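Local coordinates for hypothetical protein (PDB 2PBZ) that probably acts as an ATP-dependent ligase of purine biosynthesis, forming a carbon-nitrogen bond on the way to IMP with magnesium or manganese as cofactor, at residues A[30-33]-A[34-37]; A[37-40]-A[41-44]; A[176-179]-A[180-183]; A[294-297]-A[298-302]. All coordinates share one frame; numbering follows the deposited sequence.

Interaction 1. Residues A[30-33]-A[34-37]; sequences YVSP and KRRP
The backbone makes a short turn through residues 32-35, leading from strand 27-31 toward helix 36-40, and the Ser-32 carbonyl accepts the amide of Arg-36 (Arg-36 N to Ser-32 O, 3.0 Å) and, weakly, that of Arg-35 (Arg-35 N to Ser-32 O, 3.3 Å). The stronger bond reaches the oxygen almost end-on, with a C=O...N angle of 168°, but it is bent to 130° at its hydrogen. Val-31 packs against this turn with both branches. Its CG1 lies 3.5 Å from Arg-36 CB, while CG2 sits 3.8 Å from Arg-35 CB and near the peptide joining Arg-35 to Arg-36. The two side chains of Val-31 and Arg-36 cross at a slant. Arg-36 takes a chi1 of 73°, CG standing between its own backbone N and carbonyl carbon, and this lays CG 3.3 Å from Pro-33 O before the chain bends outward. Pro-37, lacking an N-H, puts CD beside the same oxygen, 3.5 Å from Pro-33 O. Ser-32 OG faces Arg-35 CB at 3.9 Å, a van der Waals contact. This is the first corner of a beta-alpha-beta unit made by strand 27-31, helix 36-40 and strand 47-50, consistent with a Rossmann-like domain; Arg-35 and Pro-37 also pack on Pro-225 and Asp-229 of the second subunit. The Ser-32 carbonyl thus takes one amide firmly and a second weakly as the chain enters the helical turn, whereas the arginines touch the turn through their aliphatic carbons and send their charged ends away from it.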
loop_
_atom_site.group_PDB
_atom_site.type_symbol
_atom_site.label_atom_id
_atom_site.label_comp_id
_atom_site.label_asym_id
_atom_site.label_seq_id
_atom_site.Cartn_x
_atom_site.Cartn_y
_atom_site.Cartn_z
ATOM N N TYR A 30 -6.316 -20.851 19.345
ATOM C CA TYR A 30 -6.817 -22.191 19.064
ATOM C C TYR A 30 -6.448 -22.437 17.607
ATOM O O TYR A 30 -6.896 -21.709 16.729
ATOM C CB TYR A 30 -8.334 -22.248 19.190
ATOM C CG TYR A 30 -8.877 -22.222 20.590
ATOM C CD1 TYR A 30 -8.638 -21.146 21.431
ATOM C CD2 TYR A 30 -9.666 -23.262 21.058
ATOM C CE1 TYR A 30 -9.182 -21.101 22.715
ATOM C CE2 TYR A 30 -10.218 -23.233 22.341
ATOM C CZ TYR A 30 -9.976 -22.147 23.162
ATOM O OH TYR A 30 -10.561 -22.083 24.401
ATOM N N VAL A 31 -5.640 -23.460 17.348
ATOM C CA VAL A 31 -5.185 -23.751 15.995
ATOM C C VAL A 31 -5.220 -25.249 15.706
ATOM O O VAL A 31 -5.165 -26.067 16.619
ATOM C CB VAL A 31 -3.735 -23.232 15.805
ATOM C CG1 VAL A 31 -2.783 -24.056 16.660
ATOM C CG2 VAL A 31 -3.320 -23.297 14.347
ATOM N N SER A 32 -5.301 -25.609 14.427
ATOM C CA SER A 32 -5.325 -27.012 14.045
ATOM C C SER A 32 -3.904 -27.546 13.887
ATOM O O SER A 32 -2.943 -26.782 13.768
ATOM C CB SER A 32 -6.098 -27.206 12.743
ATOM O OG SER A 32 -5.467 -26.560 11.661
ATOM N N PRO A 33 -3.755 -28.875 13.886
ATOM C CA PRO A 33 -2.418 -29.450 13.741
ATOM C C PRO A 33 -1.695 -29.028 12.462
ATOM O O PRO A 33 -0.505 -28.729 12.494
ATOM C CB PRO A 33 -2.677 -30.951 13.826
ATOM C CG PRO A 33 -4.079 -31.079 13.297
ATOM C CD PRO A 33 -4.779 -29.927 13.961
ATOM N N LYS A 34 -2.418 -28.973 11.349
ATOM C CA LYS A 34 -1.806 -28.589 10.079
ATOM C C LYS A 34 -1.281 -27.155 10.048
ATOM O O LYS A 34 -0.234 -26.891 9.458
ATOM C CB LYS A 34 -2.791 -28.784 8.923
ATOM C CG LYS A 34 -2.148 -28.598 7.561
ATOM C CD LYS A 34 -3.163 -28.730 6.424
ATOM C CE LYS A 34 -2.494 -28.499 5.061
ATOM N NZ LYS A 34 -3.356 -28.890 3.895
ATOM N N ARG A 35 -1.994 -26.235 10.696
ATOM C CA ARG A 35 -1.588 -24.835 10.704
ATOM C C ARG A 35 -0.714 -24.398 11.874
ATOM O O ARG A 35 -0.145 -23.318 11.828
ATOM C CB ARG A 35 -2.826 -23.933 10.653
ATOM C CG ARG A 35 -3.501 -23.811 9.293
ATOM C CD ARG A 35 -4.757 -22.927 9.374
ATOM N NE ARG A 35 -5.261 -22.494 8.063
ATOM C CZ ARG A 35 -5.457 -23.299 7.009
ATOM N NH1 ARG A 35 -5.184 -24.606 7.084
ATOM N NH2 ARG A 35 -5.946 -22.805 5.873
ATOM N N ARG A 36 -0.583 -25.221 12.912
ATOM C CA ARG A 36 0.207 -24.806 14.067
ATOM C C ARG A 36 1.710 -24.577 13.907
ATOM O O ARG A 36 2.285 -23.788 14.647
ATOM C CB ARG A 36 -0.002 -25.750 15.250
ATOM C CG ARG A 36 0.634 -27.102 15.126
ATOM C CD ARG A 36 0.973 -27.664 16.512
ATOM N NE ARG A 36 2.280 -27.219 16.980
ATOM C CZ ARG A 36 3.433 -27.498 16.371
ATOM N NH1 ARG A 36 3.457 -28.232 15.261
ATOM N NH2 ARG A 36 4.571 -27.031 16.871
ATOM N N PRO A 37 2.371 -25.268 12.968
ATOM C CA PRO A 37 3.816 -25.025 12.837
ATOM C C PRO A 37 4.107 -23.528 12.699
ATOM O O PRO A 37 4.920 -22.954 13.421
ATOM C CB PRO A 37 4.177 -25.803 11.576
ATOM C CG PRO A 37 3.208 -26.945 11.605
ATOM C CD PRO A 37 1.912 -26.303 12.025
#

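Interaction 2. Residues A[37-40]-A[41-44]; sequences PFYS and SLPI
The backbone from Tyr-39 to Leu-42 closes a tight turn, Leu-42 N donating to Tyr-39 O at 3.2 Å, and so carries helix 36-40 into the loop ahead of strand 47-50. That bond is fairly straight at its hydrogen, 157°, although the donor stands well above the plane of the carbonyl. Ser-41 N, by contrast, is shared between two weak bonds, to Pro-37 O and to Phe-38 O. The firmer hold on this turn comes from the Ser-41 side chain: with chi1 at 73° its hydroxyl swings back toward the helix, and OG donates to Phe-38 O at 2.7 Å, somewhat tilted from the carbonyl plane. One residue therefore reaches the Phe-38 carbonyl with its hydroxyl and, weakly, its amide. Leu-42 supplies the apolar half. Its CD1 methyl lies 4.0 Å from Phe-38 CE2 and 4.1 Å from Tyr-39 CD2, meeting both rings at a slant. The two aromatics also lean together, Phe-38 bringing CD2 over the centre of the Tyr-39 ring, 3.7 Å above its plane. On the second subunit, Tyr-228 makes an edge-to-face contact with Phe-38, and Glu-221 bonds the Tyr-39 hydroxyl. Within the chain, Tyr-39 and Leu-42 rest on Leu-14 of helix 13-22, and Tyr-39 also touches Leu-29 and Val-31, so Tyr-39 bears on both helix 13-22 and strand 27-31, while Leu-42 meets the helix.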
loop_
_atom_site.group_PDB
_atom_site.type_symbol
_atom_site.label_atom_id
_atom_site.label_comp_id
_atom_site.label_asym_id
_atom_site.label_seq_id
_atom_site.Cartn_x
_atom_site.Cartn_y
_atom_site.Cartn_z
ATOM N N PRO A 37 2.371 -25.268 12.968
ATOM C CA PRO A 37 3.816 -25.025 12.837
ATOM C C PRO A 37 4.107 -23.528 12.699
ATOM O O PRO A 37 4.920 -22.954 13.421
ATOM C CB PRO A 37 4.177 -25.803 11.576
ATOM C CG PRO A 37 3.208 -26.945 11.605
ATOM C CD PRO A 37 1.912 -26.303 12.025
ATOM N N PHE A 38 3.409 -22.895 11.766
ATOM C CA PHE A 38 3.566 -21.469 11.535
ATOM C C PHE A 38 3.272 -20.592 12.758
ATOM O O PHE A 38 4.082 -19.749 13.138
ATOM C CB PHE A 38 2.665 -21.029 10.389
ATOM C CG PHE A 38 2.609 -19.553 10.223
ATOM C CD1 PHE A 38 3.737 -18.844 9.835
ATOM C CD2 PHE A 38 1.449 -18.856 10.515
ATOM C CE1 PHE A 38 3.709 -17.457 9.745
ATOM C CE2 PHE A 38 1.415 -17.472 10.427
ATOM C CZ PHE A 38 2.552 -16.773 10.041
ATOM N N TYR A 39 2.101 -20.782 13.355
ATOM C CA TYR A 39 1.710 -19.993 14.507
ATOM C C TYR A 39 2.511 -20.252 15.783
ATOM O O TYR A 39 2.661 -19.360 16.612
ATOM C CB TYR A 39 0.220 -20.178 14.798
ATOM C CG TYR A 39 -0.706 -19.664 13.720
ATOM C CD1 TYR A 39 -1.138 -20.492 12.691
ATOM C CD2 TYR A 39 -1.166 -18.350 13.739
ATOM C CE1 TYR A 39 -2.013 -20.027 11.706
ATOM C CE2 TYR A 39 -2.042 -17.870 12.754
ATOM C CZ TYR A 39 -2.464 -18.710 11.746
ATOM O OH TYR A 39 -3.345 -18.237 10.796
ATOM N N SER A 40 3.033 -21.459 15.957
ATOM C CA SER A 40 3.797 -21.736 17.162
ATOM C C SER A 40 5.147 -21.038 17.128
ATOM O O SER A 40 5.772 -20.831 18.159
ATOM C CB SER A 40 3.982 -23.242 17.356
ATOM O OG SER A 40 4.575 -23.827 16.222
ATOM N N SER A 41 5.591 -20.660 15.939
ATOM C CA SER A 41 6.874 -19.980 15.795
ATOM C C SER A 41 6.736 -18.483 16.052
ATOM O O SER A 41 7.717 -17.748 16.012
ATOM C CB SER A 41 7.446 -20.202 14.383
ATOM O OG SER A 41 6.743 -19.448 13.407
ATOM N N LEU A 42 5.512 -18.039 16.324
ATOM C CA LEU A 42 5.258 -16.621 16.571
ATOM C C LEU A 42 5.318 -16.224 18.047
ATOM O O LEU A 42 4.604 -16.763 18.883
ATOM C CB LEU A 42 3.897 -16.227 15.984
ATOM C CG LEU A 42 3.702 -16.574 14.514
ATOM C CD1 LEU A 42 2.317 -16.225 14.087
ATOM C CD2 LEU A 42 4.722 -15.840 13.673
ATOM N N PRO A 43 6.168 -15.254 18.380
ATOM C CA PRO A 43 6.325 -14.779 19.752
ATOM C C PRO A 43 5.101 -14.075 20.321
ATOM O O PRO A 43 5.126 -13.607 21.446
ATOM C CB PRO A 43 7.514 -13.824 19.648
ATOM C CG PRO A 43 8.296 -14.379 18.526
ATOM C CD PRO A 43 7.228 -14.707 17.524
ATOM N N ILE A 44 4.027 -13.984 19.556
ATOM C CA ILE A 44 2.850 -13.282 20.057
ATOM C C ILE A 44 1.818 -14.191 20.710
ATOM O O ILE A 44 0.815 -13.709 21.252
ATOM C CB ILE A 44 2.154 -12.477 18.937
ATOM C CG1 ILE A 44 1.771 -13.423 17.802
ATOM C CG2 ILE A 44 3.065 -11.345 18.464
ATOM C CD1 ILE A 44 0.833 -12.828 16.786
#

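Interaction 3. Residues A[176-179]-A[180-183]; sequences FYSP and ILER
The Tyr-177 ring lies slantwise across the backbone of Arg-183, CD1 coming 3.2 Å from Arg-183 O, and its hydroxyl, weakly hydrogen-bonded to Arg-239, ends 3.6 Å from Glu-182 CA. It forms one flank of a beta hairpin that joins strand 170-178 to strand 183-194 in the antiparallel sheet of the ATP-grasp-like domain. The hairpin carries a G1 beta bulge: Glu-182 and Arg-183 both face Ser-178, and Glu-182 adopts a left-handed helical backbone (phi 54°, psi 48°) to make the turn. Tyr-177 reaches the bulge because its CG is anti to the backbone N, which carries the ring across to the backbone of Glu-182 and Arg-183. Ser-178 OG lies beside Leu-181 CB, and Leu-181 N makes weak bonds to Ser-178 OG and Ser-178 O. Glu-182 N gives another weak bond to Pro-179 O, and Glu-182 CG passes 3.2 Å from that oxygen. Arg-183 lies on the same face of the sheet as Ser-178, its CG 4.0 Å from Ser-178 OG. Beyond the hairpin, its NE makes a salt bridge with Glu-185 and its guanidinium a cation-pi contact with Trp-284. At the closing pair, Arg-183 N donates to Ser-178 O at 3.2 Å, and Ser-178 N returns a bond to Arg-183 O at 2.9 Å that is nearly straight, 171° at the hydrogen.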
loop_
_atom_site.group_PDB
_atom_site.type_symbol
_atom_site.label_atom_id
_atom_site.label_comp_id
_atom_site.label_asym_id
_atom_site.label_seq_id
_atom_site.Cartn_x
_atom_site.Cartn_y
_atom_site.Cartn_z
ATOM N N PHE A 176 -15.031 1.566 13.968
ATOM C CA PHE A 176 -14.948 1.029 15.312
ATOM C C PHE A 176 -15.766 1.929 16.204
ATOM O O PHE A 176 -15.326 3.020 16.542
ATOM C CB PHE A 176 -13.503 0.996 15.814
ATOM C CG PHE A 176 -13.339 0.293 17.136
ATOM C CD1 PHE A 176 -12.952 -1.047 17.185
ATOM C CD2 PHE A 176 -13.574 0.965 18.334
ATOM C CE1 PHE A 176 -12.797 -1.709 18.403
ATOM C CE2 PHE A 176 -13.423 0.316 19.568
ATOM C CZ PHE A 176 -13.033 -1.025 19.600
ATOM N N TYR A 177 -16.970 1.503 16.564
ATOM C CA TYR A 177 -17.754 2.332 17.459
ATOM C C TYR A 177 -17.344 1.931 18.865
ATOM O O TYR A 177 -17.373 0.762 19.197
ATOM C CB TYR A 177 -19.250 2.106 17.291
ATOM C CG TYR A 177 -20.002 2.883 18.336
ATOM C CD1 TYR A 177 -19.975 4.275 18.335
ATOM C CD2 TYR A 177 -20.624 2.232 19.404
ATOM C CE1 TYR A 177 -20.534 5.004 19.371
ATOM C CE2 TYR A 177 -21.188 2.957 20.452
ATOM C CZ TYR A 177 -21.136 4.343 20.426
ATOM O OH TYR A 177 -21.673 5.067 21.451
ATOM N N SER A 178 -16.967 2.883 19.702
ATOM C CA SER A 178 -16.543 2.511 21.035
ATOM C C SER A 178 -17.459 3.016 22.118
ATOM O O SER A 178 -17.749 4.209 22.181
ATOM C CB SER A 178 -15.139 3.027 21.301
ATOM O OG SER A 178 -15.160 4.412 21.514
ATOM N N PRO A 179 -17.958 2.109 22.975
ATOM C CA PRO A 179 -18.847 2.533 24.062
ATOM C C PRO A 179 -18.025 3.273 25.097
ATOM O O PRO A 179 -18.414 4.323 25.586
ATOM C CB PRO A 179 -19.402 1.219 24.586
ATOM C CG PRO A 179 -19.466 0.381 23.350
ATOM C CD PRO A 179 -18.130 0.673 22.697
ATOM N N ILE A 180 -16.858 2.736 25.411
ATOM C CA ILE A 180 -15.990 3.377 26.394
ATOM C C ILE A 180 -15.719 4.836 26.089
ATOM O O ILE A 180 -15.507 5.627 27.011
ATOM C CB ILE A 180 -14.638 2.681 26.496
ATOM C CG1 ILE A 180 -14.848 1.193 26.764
ATOM C CG2 ILE A 180 -13.825 3.301 27.608
ATOM C CD1 ILE A 180 -15.665 0.916 28.006
ATOM N N LEU A 181 -15.721 5.192 24.801
ATOM C CA LEU A 181 -15.458 6.576 24.384
ATOM C C LEU A 181 -16.693 7.213 23.749
ATOM O O LEU A 181 -16.739 8.414 23.499
ATOM C CB LEU A 181 -14.281 6.618 23.402
ATOM C CG LEU A 181 -12.971 5.971 23.865
ATOM C CD1 LEU A 181 -11.918 6.069 22.780
ATOM C CD2 LEU A 181 -12.486 6.659 25.123
ATOM N N GLU A 182 -17.698 6.389 23.494
ATOM C CA GLU A 182 -18.945 6.850 22.911
ATOM C C GLU A 182 -18.717 7.623 21.626
ATOM O O GLU A 182 -19.253 8.723 21.447
ATOM C CB GLU A 182 -19.706 7.729 23.911
ATOM C CG GLU A 182 -20.048 7.034 25.222
ATOM C CD GLU A 182 -21.092 7.791 26.048
ATOM O OE1 GLU A 182 -22.277 7.857 25.610
ATOM O OE2 GLU A 182 -20.723 8.327 27.131
ATOM N N ARG A 183 -17.911 7.056 20.731
ATOM C CA ARG A 183 -17.646 7.698 19.453
ATOM C C ARG A 183 -17.419 6.681 18.357
ATOM O O ARG A 183 -17.040 5.548 18.617
ATOM C CB ARG A 183 -16.433 8.627 19.542
ATOM C CG ARG A 183 -15.105 7.915 19.638
ATOM C CD ARG A 183 -13.929 8.881 19.684
ATOM N NE ARG A 183 -12.680 8.170 19.943
ATOM C CZ ARG A 183 -11.515 8.751 20.212
ATOM N NH1 ARG A 183 -11.418 10.072 20.263
ATOM N NH2 ARG A 183 -10.444 8.002 20.431
#

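Interaction 4. Residues A[294-297]-A[298-302]; sequences IARE and LRLAE
Backbone bonds from Leu-298 to Ile-294, Arg-299 to Ala-295, Leu-300 to Arg-296 and Ala-301 to Glu-297 run without a break through these residues, the mark of a regular alpha-helix within helix 290-302. Among them Arg-299 N to Ala-295 O, at 2.9 Å, is nearly straight, 166° at the hydrogen. The apolar contact one turn apart is made by Arg-296 and Leu-300. Methylene CG of the arginine lies 4.1 Å from CG of the leucine, the two side chains crossing at an angle, and Leu-300 CG also sits near Arg-296 O, the acceptor of its own amide. In Arg-296 a chi1 of 174°, with CG anti to the backbone N, sets CG beside Leu-300, and the bend at chi3 turns the guanidinium toward other partners. Those partners are ionic: Glu-23 and Glu-286 each form a salt bridge with it, and Trp-284 lies against it in a cation-pi contact. Arg-299 pairs with Glu-303 and has a long, weak ion pair with Glu-23. Buried Glu-297 turns its carboxylate toward Phe-176 and Ser-178 of strand 170-178; Arg-293 of its own helix is a long, weak ionic partner. Like charges also gather: Arg-296 NE and Arg-299 NH2 stay 4.9 Å apart, and Arg-292 brings its guanidinium close to that of Arg-296. Glu-23, Glu-286 and Glu-303 probably offset this repulsion, whereas burial beside a weak ionic partner would probably raise the pKa of Glu-297.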
loop_
_atom_site.group_PDB
_atom_site.type_symbol
_atom_site.label_atom_id
_atom_site.label_comp_id
_atom_site.label_asym_id
_atom_site.label_seq_id
_atom_site.Cartn_x
_atom_site.Cartn_y
_atom_site.Cartn_z
ATOM N N ILE A 294 -9.272 -2.980 19.241
ATOM C CA ILE A 294 -10.153 -3.845 19.999
ATOM C C ILE A 294 -9.548 -4.114 21.386
ATOM O O ILE A 294 -10.246 -4.092 22.389
ATOM C CB ILE A 294 -10.333 -5.176 19.288
ATOM C CG1 ILE A 294 -11.107 -4.966 17.997
ATOM C CG2 ILE A 294 -11.017 -6.166 20.206
ATOM C CD1 ILE A 294 -11.140 -6.183 17.130
ATOM N N ALA A 295 -8.240 -4.353 21.426
ATOM C CA ALA A 295 -7.547 -4.629 22.676
ATOM C C ALA A 295 -7.475 -3.415 23.561
ATOM O O ALA A 295 -7.552 -3.542 24.783
ATOM C CB ALA A 295 -6.152 -5.146 22.406
ATOM N N ARG A 296 -7.318 -2.236 22.963
ATOM C CA ARG A 296 -7.241 -1.029 23.777
ATOM C C ARG A 296 -8.605 -0.728 24.370
ATOM O O ARG A 296 -8.708 -0.141 25.450
ATOM C CB ARG A 296 -6.761 0.172 22.970
ATOM C CG ARG A 296 -6.820 1.449 23.789
ATOM C CD ARG A 296 -5.835 2.468 23.314
ATOM N NE ARG A 296 -4.489 1.915 23.275
ATOM C CZ ARG A 296 -3.402 2.615 22.971
ATOM N NH1 ARG A 296 -3.499 3.907 22.682
ATOM N NH2 ARG A 296 -2.219 2.020 22.932
ATOM N N GLU A 297 -9.644 -1.144 23.654
ATOM C CA GLU A 297 -11.007 -0.940 24.101
ATOM C C GLU A 297 -11.190 -1.791 25.346
ATOM O O GLU A 297 -11.809 -1.379 26.321
ATOM C CB GLU A 297 -11.994 -1.388 23.023
ATOM C CG GLU A 297 -13.437 -1.077 23.367
ATOM C CD GLU A 297 -13.755 0.389 23.220
ATOM O OE1 GLU A 297 -12.915 1.239 23.599
ATOM O OE2 GLU A 297 -14.851 0.686 22.730
ATOM N N LEU A 298 -10.630 -2.986 25.293
ATOM C CA LEU A 298 -10.701 -3.922 26.388
ATOM C C LEU A 298 -9.962 -3.356 27.595
ATOM O O LEU A 298 -10.511 -3.280 28.692
ATOM C CB LEU A 298 -10.077 -5.237 25.949
ATOM C CG LEU A 298 -10.603 -6.536 26.547
ATOM C CD1 LEU A 298 -12.126 -6.573 26.468
ATOM C CD2 LEU A 298 -9.987 -7.709 25.796
ATOM N N ARG A 299 -8.722 -2.933 27.394
ATOM C CA ARG A 299 -7.926 -2.392 28.491
ATOM C C ARG A 299 -8.572 -1.159 29.116
ATOM O O ARG A 299 -8.498 -0.959 30.326
ATOM C CB ARG A 299 -6.530 -2.025 28.006
ATOM C CG ARG A 299 -5.525 -1.880 29.128
ATOM C CD ARG A 299 -4.321 -1.107 28.655
ATOM N NE ARG A 299 -4.742 0.207 28.181
ATOM C CZ ARG A 299 -4.239 1.363 28.613
ATOM N NH1 ARG A 299 -3.282 1.374 29.534
ATOM N NH2 ARG A 299 -4.716 2.512 28.139
ATOM N N LEU A 300 -9.189 -0.320 28.289
ATOM C CA LEU A 300 -9.836 0.870 28.804
ATOM C C LEU A 300 -11.001 0.474 29.686
ATOM O O LEU A 300 -11.227 1.075 30.724
ATOM C CB LEU A 300 -10.343 1.748 27.664
ATOM C CG LEU A 300 -9.283 2.544 26.926
ATOM C CD1 LEU A 300 -9.957 3.401 25.875
ATOM C CD2 LEU A 300 -8.508 3.409 27.918
ATOM N N ALA A 301 -11.744 -0.537 29.261
ATOM C CA ALA A 301 -12.873 -1.008 30.036
ATOM C C ALA A 301 -12.396 -1.575 31.383
ATOM O O ALA A 301 -13.004 -1.325 32.420
ATOM C CB ALA A 301 -13.637 -2.061 29.246
ATOM N N GLU A 302 -11.302 -2.326 31.360
ATOM C CA GLU A 302 -10.740 -2.914 32.570
ATOM C C GLU A 302 -10.450 -1.848 33.612
ATOM O O GLU A 302 -10.914 -1.927 34.759
ATOM C CB GLU A 302 -9.424 -3.613 32.252
ATOM C CG GLU A 302 -9.552 -4.747 31.291
ATOM C CD GLU A 302 -10.209 -5.948 31.923
ATOM O OE1 GLU A 302 -11.323 -5.785 32.493
ATOM O OE2 GLU A 302 -9.606 -7.046 31.847
#

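Interactions 1 and 2 lie at the two ends of helix 36-40 and share Pro-37; Val-31 CG2 of the first meets Tyr-39 CD1 of the second at 3.9 Å, and both also touch the second subunit. Interaction 1 is mostly at the surface and interaction 2 partly buried, its aromatic rings facing a subunit interface. Elsewhere in the chain, interactions 3 and 4 have centres about 11 Å apart and meet where Glu-297 presses on Phe-176, Ser-178, Pro-179 and Ile-180, so helix 290-302 packs on the hairpin. Interaction 4 is the more buried of these two. Turns and a bulge shape the first three; interaction 3 also carries a salt bridge, through Arg-183, but ionic pairs are more numerous in interaction 4.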